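Local coordinates for protein amidase, hydantoinase/carbamoylase family (Burkholderia ambifaria, PDB 5TP4) that probably hydrolyses N-carbamoyl-L-amino acids to the free amino acids, as a zinc-dependent amidase of the peptidase M20 family, at residues Q219-A233 and N283-H297. Residues are numbered along the deposited sequence; the frame is centred on the assembly and turned at random. Where two conformers were deposited one is given.
With EDO (1,2-ethanediol), chain T.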
ATOM      1  N   GLN B 219     -12.594  -7.548 -23.710  1.00  9.17           N
ATOM      2  CA  GLN B 219     -13.098  -8.212 -22.516  1.00 11.14           C
ATOM      3  C   GLN B 219     -14.225  -7.425 -21.863  1.00 10.58           C
ATOM      4  O   GLN B 219     -14.325  -6.208 -22.006  1.00 12.61           O
ATOM      5  CB  GLN B 219     -11.976  -8.341 -21.487  1.00 11.89           C
ATOM      6  CG  GLN B 219     -10.872  -9.270 -21.916  1.00 10.63           C
ATOM      7  CD  GLN B 219      -9.563  -8.910 -21.271  1.00 10.46           C
ATOM      8  OE1 GLN B 219      -9.231  -7.733 -21.121  1.00 12.24           O
ATOM      9  NE2 GLN B 219      -8.801  -9.935 -20.896  1.00 10.46           N
ATOM     10  N   ALA B 220     -15.029  -8.136 -21.061  1.00 11.12           N
ATOM     11  CA  ALA B 220     -15.811  -7.484 -20.009  1.00 12.26           C
ATOM     12  C   ALA B 220     -14.901  -7.221 -18.811  1.00  9.06           C
ATOM     13  O   ALA B 220     -14.086  -8.074 -18.442  1.00 13.17           O
ATOM     14  CB  ALA B 220     -16.993  -8.350 -19.583  1.00 15.03           C
ATOM     15  N   ILE B 221     -15.011  -6.021 -18.230  1.00 10.50           N
ATOM     16  CA  ILE B 221     -14.106  -5.557 -17.180  1.00  9.31           C
ATOM     17  C   ILE B 221     -14.944  -5.038 -16.017  1.00 11.40           C
ATOM     18  O   ILE B 221     -15.907  -4.289 -16.226  1.00 11.62           O
ATOM     19  CB  ILE B 221     -13.179  -4.429 -17.670  1.00  9.73           C
ATOM     20  CG1 ILE B 221     -12.492  -4.789 -18.989  1.00 13.05           C
ATOM     21  CG2 ILE B 221     -12.125  -4.083 -16.581  1.00  9.93           C
ATOM     22  CD1 ILE B 221     -11.718  -3.619 -19.578  1.00 13.98           C
ATOM     23  N   ARG B 222     -14.541  -5.382 -14.794  1.00 11.76           N
ATOM     24  CA  ARG B 222     -15.055  -4.747 -13.590  1.00 11.61           C
ATOM     25  C   ARG B 222     -13.881  -4.244 -12.764  1.00 11.33           C
ATOM     26  O   ARG B 222     -12.876  -4.943 -12.610  1.00 12.26           O
ATOM     27  CB  ARG B 222     -15.893  -5.714 -12.732  1.00 10.22           C
ATOM     28  CG  ARG B 222     -16.975  -6.404 -13.543  1.00 13.57           C
ATOM     29  CD  ARG B 222     -18.098  -5.442 -13.877  1.00 14.58           C
ATOM     30  NE  ARG B 222     -19.208  -6.137 -14.543  1.00 16.24           N
ATOM     31  CZ  ARG B 222     -19.374  -6.229 -15.864  1.00 21.80           C
ATOM     32  NH1 ARG B 222     -18.508  -5.656 -16.695  1.00 20.53           N
ATOM     33  NH2 ARG B 222     -20.414  -6.894 -16.361  1.00 22.02           N
ATOM     34  N   TRP B 223     -14.026  -3.042 -12.226  1.00 12.18           N
ATOM     35  CA  TRP B 223     -13.098  -2.495 -11.244  1.00 12.91           C
ATOM     36  C   TRP B 223     -13.830  -2.385  -9.921  1.00 10.86           C
ATOM     37  O   TRP B 223     -14.929  -1.825  -9.869  1.00 13.81           O
ATOM     38  CB  TRP B 223     -12.606  -1.117 -11.662  1.00 14.80           C
ATOM     39  CG  TRP B 223     -11.446  -1.133 -12.592  1.00 15.60           C
ATOM     40  CD1 TRP B 223     -10.875  -2.217 -13.193  1.00 16.76           C
ATOM     41  CD2 TRP B 223     -10.680   0.007 -12.993  1.00 16.19           C
ATOM     42  NE1 TRP B 223      -9.787  -1.816 -13.957  1.00 16.19           N
ATOM     43  CE2 TRP B 223      -9.654  -0.456 -13.850  1.00 17.94           C
ATOM     44  CE3 TRP B 223     -10.773   1.375 -12.726  1.00 18.04           C
ATOM     45  CZ2 TRP B 223      -8.722   0.406 -14.425  1.00 25.15           C
ATOM     46  CZ3 TRP B 223      -9.837   2.230 -13.297  1.00 29.10           C
ATOM     47  CH2 TRP B 223      -8.834   1.743 -14.143  1.00 26.69           C
ATOM     48  N   LEU B 224     -13.227  -2.929  -8.872  1.00 10.91           N
ATOM     49  CA  LEU B 224     -13.830  -2.964  -7.551  1.00 10.89           C
ATOM     50  C   LEU B 224     -12.901  -2.271  -6.565  1.00 13.39           C
ATOM     51  O   LEU B 224     -11.676  -2.281  -6.721  1.00 12.85           O
ATOM     52  CB  LEU B 224     -14.078  -4.416  -7.099  1.00 13.76           C
ATOM     53  CG  LEU B 224     -14.765  -5.349  -8.111  1.00 18.56           C
ATOM     54  CD1 LEU B 224     -14.975  -6.723  -7.484  1.00 26.85           C
ATOM     55  CD2 LEU B 224     -16.070  -4.787  -8.511  1.00 24.71           C
ATOM     56  N   ASP B 225     -13.504  -1.653  -5.564  1.00 13.93           N
ATOM     57  CA  ASP B 225     -12.801  -1.162  -4.390  1.00 13.87           C
ATOM     58  C   ASP B 225     -13.209  -2.036  -3.223  1.00 12.38           C
ATOM     59  O   ASP B 225     -14.410  -2.213  -2.975  1.00 13.84           O
ATOM     60  CB  ASP B 225     -13.168   0.288  -4.065  1.00 15.02           C
ATOM     61  CG  ASP B 225     -12.736   1.253  -5.125  1.00 24.96           C
ATOM     62  OD1 ASP B 225     -11.672   1.052  -5.724  1.00 24.04           O
ATOM     63  OD2 ASP B 225     -13.466   2.234  -5.346  1.00 29.46           O
ATOM     64  N   VAL B 226     -12.227  -2.543  -2.488  1.00 12.37           N
ATOM     65  CA  VAL B 226     -12.483  -3.372  -1.323  1.00 14.22           C
ATOM     66  C   VAL B 226     -11.899  -2.674  -0.103  1.00 12.24           C
ATOM     67  O   VAL B 226     -10.756  -2.201  -0.139  1.00 15.06           O
ATOM     68  CB  VAL B 226     -11.879  -4.779  -1.477  1.00 11.73           C
ATOM     69  CG1 VAL B 226     -12.264  -5.619  -0.289  1.00 15.35           C
ATOM     70  CG2 VAL B 226     -12.353  -5.441  -2.771  1.00 12.40           C
ATOM     71  N   ARG B 227     -12.666  -2.651   0.984  1.00 10.77           N
ATOM     72  CA  ARG B 227     -12.170  -2.127   2.243  1.00 13.42           C
ATOM     73  C   ARG B 227     -12.475  -3.127   3.349  1.00 15.73           C
ATOM     74  O   ARG B 227     -13.624  -3.542   3.522  1.00 14.61           O
ATOM     75  CB  ARG B 227     -12.782  -0.765   2.545  1.00 16.27           C
ATOM     76  CG  ARG B 227     -12.184  -0.105   3.767  1.00 18.67           C
ATOM     77  CD  ARG B 227     -12.557   1.366   3.737  1.00 25.89           C
ATOM     78  NE  ARG B 227     -11.857   2.145   4.760  1.00 29.07           N
ATOM     79  CZ  ARG B 227     -12.068   3.442   4.954  1.00 41.20           C
ATOM     80  NH1 ARG B 227     -12.959   4.078   4.197  1.00 42.11           N
ATOM     81  NH2 ARG B 227     -11.398   4.099   5.895  1.00 48.16           N
ATOM     82  N   VAL B 228     -11.448  -3.511   4.098  1.00 10.28           N
ATOM     83  CA  VAL B 228     -11.591  -4.465   5.193  1.00 10.44           C
ATOM     84  C   VAL B 228     -11.322  -3.725   6.496  1.00 14.88           C
ATOM     85  O   VAL B 228     -10.307  -3.032   6.621  1.00 15.28           O
ATOM     86  CB  VAL B 228     -10.625  -5.653   5.032  1.00 13.07           C
ATOM     87  CG1 VAL B 228     -10.890  -6.695   6.102  1.00 11.04           C
ATOM     88  CG2 VAL B 228     -10.775  -6.263   3.634  1.00 13.43           C
ATOM     89  N   THR B 229     -12.228  -3.861   7.454  1.00 11.59           N
ATOM     90  CA  THR B 229     -12.134  -3.143   8.718  1.00 14.27           C
ATOM     91  C   THR B 229     -11.952  -4.135   9.852  1.00 16.26           C
ATOM     92  O   THR B 229     -12.722  -5.092   9.983  1.00 18.38           O
ATOM     93  CB  THR B 229     -13.385  -2.290   8.963  1.00 17.04           C
ATOM     94  OG1 THR B 229     -13.584  -1.422   7.847  1.00 26.56           O
ATOM     95  CG2 THR B 229     -13.208  -1.451  10.199  1.00 21.45           C
ATOM     96  N   GLY B 230     -10.941  -3.899  10.683  1.00 12.73           N
ATOM     97  CA  GLY B 230     -10.741  -4.702  11.874  1.00 15.07           C
ATOM     98  C   GLY B 230     -10.525  -3.787  13.060  1.00 15.71           C
ATOM     99  O   GLY B 230     -11.161  -2.752  13.195  1.00 17.51           O
ATOM    100  N   VAL B 231      -9.611  -4.190  13.935  1.00 13.16           N
ATOM    101  CA  VAL B 231      -9.334  -3.446  15.156  1.00 15.37           C
ATOM    102  C   VAL B 231      -7.832  -3.204  15.199  1.00 14.85           C
ATOM    103  O   VAL B 231      -7.051  -4.164  15.217  1.00 14.67           O
ATOM    104  CB  VAL B 231      -9.820  -4.191  16.404  1.00 16.74           C
ATOM    105  CG1 VAL B 231      -9.321  -3.493  17.682  1.00 18.45           C
ATOM    106  CG2 VAL B 231     -11.361  -4.282  16.382  1.00 16.67           C
ATOM    107  N   ALA B 232      -7.410  -1.937  15.323  0.59 13.69           N
ATOM    108  CA  ALA B 232      -5.981  -1.590  15.196  0.59 11.73           C
ATOM    109  C   ALA B 232      -5.298  -1.506  16.568  0.59 14.90           C
ATOM    110  O   ALA B 232      -4.992  -0.436  17.092  0.59 15.48           O
ATOM    111  CB  ALA B 232      -5.811  -0.295  14.404  0.59 11.69           C
ATOM    112  N   ALA B 233      -4.974  -2.674  17.100  1.00 14.50           N
ATOM    113  CA  ALA B 233      -4.516  -2.888  18.459  1.00 12.12           C
ATOM    114  C   ALA B 233      -3.005  -3.087  18.447  1.00 11.94           C
ATOM    115  O   ALA B 233      -2.397  -3.315  17.400  1.00 10.71           O
ATOM    116  CB  ALA B 233      -5.244  -4.094  19.068  1.00 14.39           C
ATOM    117  N   ASN B 283       4.118  -1.547  14.589  1.00 12.23           N
ATOM    118  CA  ASN B 283       3.727  -2.278  15.787  1.00 11.35           C
ATOM    119  C   ASN B 283       2.240  -2.114  16.100  1.00 11.46           C
ATOM    120  O   ASN B 283       1.826  -2.211  17.259  1.00 12.31           O
ATOM    121  CB  ASN B 283       4.582  -1.869  16.984  1.00 13.41           C
ATOM    122  CG  ASN B 283       4.490  -0.398  17.306  1.00 22.13           C
ATOM    123  OD1 ASN B 283       3.958   0.402  16.516  1.00 20.65           O
ATOM    124  ND2 ASN B 283       5.018  -0.025  18.483  1.00 17.44           N
ATOM    125  N   THR B 284       1.433  -1.900  15.070  1.00 10.80           N
ATOM    126  CA  THR B 284      -0.015  -1.833  15.221  1.00 11.10           C
ATOM    127  C   THR B 284      -0.671  -2.794  14.242  1.00 10.08           C
ATOM    128  O   THR B 284      -0.379  -2.760  13.041  1.00 11.72           O
ATOM    129  CB  THR B 284      -0.512  -0.407  14.991  1.00 14.28           C
ATOM    130  OG1 THR B 284       0.212   0.477  15.860  1.00 13.71           O
ATOM    131  CG2 THR B 284      -1.986  -0.306  15.346  1.00 13.57           C
ATOM    132  N   ILE B 285      -1.556  -3.649  14.768  1.00 10.05           N
ATOM    133  CA  ILE B 285      -2.389  -4.493  13.915  1.00 12.12           C
ATOM    134  C   ILE B 285      -3.177  -3.641  12.925  1.00 16.48           C
ATOM    135  O   ILE B 285      -3.704  -2.573  13.267  1.00 13.20           O
ATOM    136  CB  ILE B 285      -3.325  -5.330  14.806  1.00  9.03           C
ATOM    137  CG1 ILE B 285      -2.479  -6.240  15.710  1.00 10.57           C
ATOM    138  CG2 ILE B 285      -4.391  -6.113  13.960  1.00 12.64           C
ATOM    139  CD1 ILE B 285      -3.214  -6.694  16.966  1.00 13.26           C
ATOM    140  N   ALA B 286      -3.278  -4.128  11.684  1.00 12.35           N
ATOM    141  CA  ALA B 286      -4.046  -3.428  10.654  1.00 12.42           C
ATOM    142  C   ALA B 286      -5.529  -3.431  11.008  1.00 11.40           C
ATOM    143  O   ALA B 286      -6.125  -4.496  11.193  1.00 12.57           O
ATOM    144  CB  ALA B 286      -3.823  -4.086   9.291  1.00 14.14           C
ATOM    145  N   GLY B 287      -6.113  -2.238  11.117  1.00 13.97           N
ATOM    146  CA  GLY B 287      -7.545  -2.109  11.321  1.00 15.51           C
ATOM    147  C   GLY B 287      -8.282  -1.631  10.082  1.00 11.27           C
ATOM    148  O   GLY B 287      -9.515  -1.597  10.083  1.00 14.92           O
ATOM    149  N   ASP B 288      -7.564  -1.224   9.040  1.00 11.97           N
ATOM    150  CA  ASP B 288      -8.184  -0.561   7.887  1.00 14.95           C
ATOM    151  C   ASP B 288      -7.310  -0.857   6.676  1.00 15.25           C
ATOM    152  O   ASP B 288      -6.204  -0.312   6.564  1.00 16.69           O
ATOM    153  CB  ASP B 288      -8.303   0.954   8.136  1.00 15.61           C
ATOM    154  CG  ASP B 288      -9.082   1.690   7.059  1.00 25.26           C
ATOM    155  OD1 ASP B 288      -9.629   1.052   6.141  1.00 21.37           O
ATOM    156  OD2 ASP B 288      -9.140   2.947   7.140  1.00 28.17           O
ATOM    157  N   VAL B 289      -7.779  -1.739   5.798  1.00 12.47           N
ATOM    158  CA  VAL B 289      -7.015  -2.168   4.630  1.00 12.49           C
ATOM    159  C   VAL B 289      -7.879  -1.937   3.407  1.00 10.95           C
ATOM    160  O   VAL B 289      -9.065  -2.292   3.409  1.00 14.10           O
ATOM    161  CB  VAL B 289      -6.618  -3.651   4.703  1.00 11.90           C
ATOM    162  CG1 VAL B 289      -5.852  -4.037   3.434  1.00 12.85           C
ATOM    163  CG2 VAL B 289      -5.769  -3.937   5.967  1.00 11.38           C
ATOM    164  N   THR B 290      -7.304  -1.337   2.375  1.00 11.40           N
ATOM    165  CA  THR B 290      -8.007  -1.160   1.108  1.00 15.29           C
ATOM    166  C   THR B 290      -7.216  -1.850   0.007  1.00 18.09           C
ATOM    167  O   THR B 290      -5.986  -1.858   0.024  1.00 14.21           O
ATOM    168  CB  THR B 290      -8.211   0.322   0.743  1.00 19.83           C
ATOM    169  OG1 THR B 290      -6.943   0.999   0.692  1.00 20.38           O
ATOM    170  CG2 THR B 290      -9.179   1.017   1.743  1.00 17.25           C
ATOM    171  N   PHE B 291      -7.922  -2.445  -0.949  1.00 11.79           N
ATOM    172  CA  PHE B 291      -7.237  -2.881  -2.151  1.00  9.61           C
ATOM    173  C   PHE B 291      -8.217  -2.797  -3.309  1.00 14.65           C
ATOM    174  O   PHE B 291      -9.428  -2.708  -3.103  1.00 14.47           O
ATOM    175  CB  PHE B 291      -6.665  -4.288  -1.992  1.00 10.47           C
ATOM    176  CG  PHE B 291      -7.671  -5.346  -1.644  1.00 11.70           C
ATOM    177  CD1 PHE B 291      -8.005  -5.600  -0.320  1.00 13.60           C
ATOM    178  CD2 PHE B 291      -8.225  -6.145  -2.636  1.00 10.39           C
ATOM    179  CE1 PHE B 291      -8.906  -6.626   0.003  1.00 14.44           C
ATOM    180  CE2 PHE B 291      -9.125  -7.166  -2.323  1.00 12.55           C
ATOM    181  CZ  PHE B 291      -9.456  -7.419  -1.007  1.00 13.44           C
ATOM    182  N   THR B 292      -7.683  -2.788  -4.529  1.00 11.82           N
ATOM    183  CA  THR B 292      -8.515  -2.741  -5.725  1.00  9.46           C
ATOM    184  C   THR B 292      -8.503  -4.103  -6.400  1.00 11.19           C
ATOM    185  O   THR B 292      -7.561  -4.889  -6.251  1.00 10.96           O
ATOM    186  CB  THR B 292      -8.050  -1.675  -6.734  1.00 12.72           C
ATOM    187  OG1 THR B 292      -6.719  -1.976  -7.195  1.00 12.90           O
ATOM    188  CG2 THR B 292      -8.082  -0.295  -6.098  1.00 16.78           C
ATOM    189  N   VAL B 293      -9.573  -4.394  -7.136  1.00 10.53           N
ATOM    190  CA  VAL B 293      -9.649  -5.613  -7.928  1.00  9.06           C
ATOM    191  C   VAL B 293      -9.994  -5.228  -9.354  1.00 12.06           C
ATOM    192  O   VAL B 293     -10.949  -4.481  -9.584  1.00 11.13           O
ATOM    193  CB  VAL B 293     -10.701  -6.607  -7.388  1.00 11.84           C
ATOM    194  CG1 VAL B 293     -10.711  -7.816  -8.251  1.00 12.46           C
ATOM    195  CG2 VAL B 293     -10.356  -7.036  -5.958  1.00 10.25           C
ATOM    196  N   ASP B 294      -9.214  -5.738 -10.306  1.00 11.41           N
ATOM    197  CA  ASP B 294      -9.528  -5.680 -11.730  1.00 12.07           C
ATOM    198  C   ASP B 294      -9.941  -7.089 -12.141  1.00 11.92           C
ATOM    199  O   ASP B 294      -9.145  -8.027 -12.017  1.00 12.69           O
ATOM    200  CB  ASP B 294      -8.301  -5.180 -12.500  1.00 13.86           C
ATOM    201  CG  ASP B 294      -8.474  -5.180 -14.026  1.00 12.07           C
ATOM    202  OD1 ASP B 294      -8.661  -6.259 -14.610  1.00 15.48           O
ATOM    203  OD2 ASP B 294      -8.328  -4.089 -14.629  1.00 14.94           O
ATOM    204  N   LEU B 295     -11.187  -7.244 -12.595  1.00 12.75           N
ATOM    205  CA  LEU B 295     -11.748  -8.532 -13.015  1.00 12.36           C
ATOM    206  C   LEU B 295     -12.022  -8.516 -14.509  1.00 12.86           C
ATOM    207  O   LEU B 295     -12.581  -7.546 -15.017  1.00 11.86           O
ATOM    208  CB  LEU B 295     -13.088  -8.821 -12.332  1.00 15.19           C
ATOM    209  CG  LEU B 295     -13.170  -9.164 -10.861  1.00 20.09           C
ATOM    210  CD1 LEU B 295     -14.650  -9.455 -10.554  1.00 16.36           C
ATOM    211  CD2 LEU B 295     -12.301 -10.376 -10.566  1.00 16.16           C
ATOM    212  N   ARG B 296     -11.675  -9.595 -15.204  1.00 10.49           N
ATOM    213  CA  ARG B 296     -11.923  -9.680 -16.642  1.00 12.23           C
ATOM    214  C   ARG B 296     -12.514 -11.026 -17.005  1.00  8.71           C
ATOM    215  O   ARG B 296     -12.227 -12.043 -16.370  1.00 11.05           O
ATOM    216  CB  ARG B 296     -10.661  -9.502 -17.457  1.00 14.58           C
ATOM    217  CG  ARG B 296      -9.790  -8.416 -16.933  1.00 21.72           C
ATOM    218  CD  ARG B 296      -9.557  -7.372 -17.950  1.00 19.73           C
ATOM    219  NE  ARG B 296      -8.990  -6.158 -17.371  1.00 14.40           N
ATOM    220  CZ  ARG B 296      -8.525  -5.151 -18.093  1.00 11.42           C
ATOM    221  NH1 ARG B 296      -8.537  -5.237 -19.437  1.00 10.74           N
ATOM    222  NH2 ARG B 296      -8.071  -4.066 -17.481  1.00 11.95           N
ATOM    223  N   HIS B 297     -13.317 -11.021 -18.066  1.00 10.12           N
ATOM    224  CA  HIS B 297     -13.748 -12.265 -18.689  1.00 13.65           C
ATOM    225  C   HIS B 297     -14.109 -11.930 -20.129  1.00 14.40           C
ATOM    226  O   HIS B 297     -14.135 -10.764 -20.524  1.00 14.99           O
ATOM    227  CB  HIS B 297     -14.929 -12.912 -17.939  1.00 10.04           C
ATOM    228  CG  HIS B 297     -15.070 -14.389 -18.185  1.00 12.81           C
ATOM    229  ND1 HIS B 297     -15.587 -14.899 -19.358  1.00 18.54           N
ATOM    230  CD2 HIS B 297     -14.790 -15.459 -17.399  1.00 17.42           C
ATOM    231  CE1 HIS B 297     -15.611 -16.222 -19.289  1.00 25.15           C
ATOM    232  NE2 HIS B 297     -15.115 -16.589 -18.118  1.00 19.24           N
TER
HETATM  233  C1  EDO T 505     -13.542  -3.744 -24.010  1.00 13.84           C
HETATM  234  O1  EDO T 505     -14.394  -4.836 -24.398  1.00 15.95           O
HETATM  235  C2  EDO T 505     -14.018  -3.173 -22.678  1.00 17.76           C
HETATM  236  O2  EDO T 505     -15.338  -2.619 -22.815  1.00 18.30           O
HETATM  237  O   HOH W   1     -12.042   0.501   7.462  1.00 41.87           O
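Strands 220-229 and 288-297 pair as antiparallel neighbours in the sheet of the dimerisation (lid) domain of the M20 family. Their backbones stay in step from Ala220 opposite His297 to Thr229 opposite Asp288. Helices 246-262 and 300-321 pack on the face that carries Leu224, Val226, Val228, Val289 and Leu295. On this face Val226 lies over the ring of Phe291, a CH-pi contact with Val226 CB 3.7 Å from the ring centroid. In Phe291 chi1 of 58° sets CG in the gap flanked by N and C, and this turns one face of the ring to Val226 on the partner strand. Val228 CG2 meets the edge of the same ring.

The other face is mixed, with most of the polar groups, and is partly lined by the second subunit, whose Arg282 forms a salt bridge with Asp225. Near one end, Arg227 reaches out with an extended chain and grips Asp288 side-on. In this salt bridge Arg227 NE donates to Asp288 OD1 and Arg227 NH2 to Asp288 OD2, each at 2.8 Å, and the guanidinium and carboxylate planes are only 12° apart. Toward the other end, Arg296 holds Asp294 in a similar side-on salt bridge. Ile221 CD1 lies over one face of the Arg296 guanidinium, while Arg296 NH1 donates in its plane to Gln219 OE1 at 3.1 Å and also forms a salt bridge with the sulfonate of a bound MES, probably from the crystallisation liquor. Asp294 OD2 takes a second bond, from Trp223 NE1 at 2.8 Å, which arrives from above the carboxylate plane.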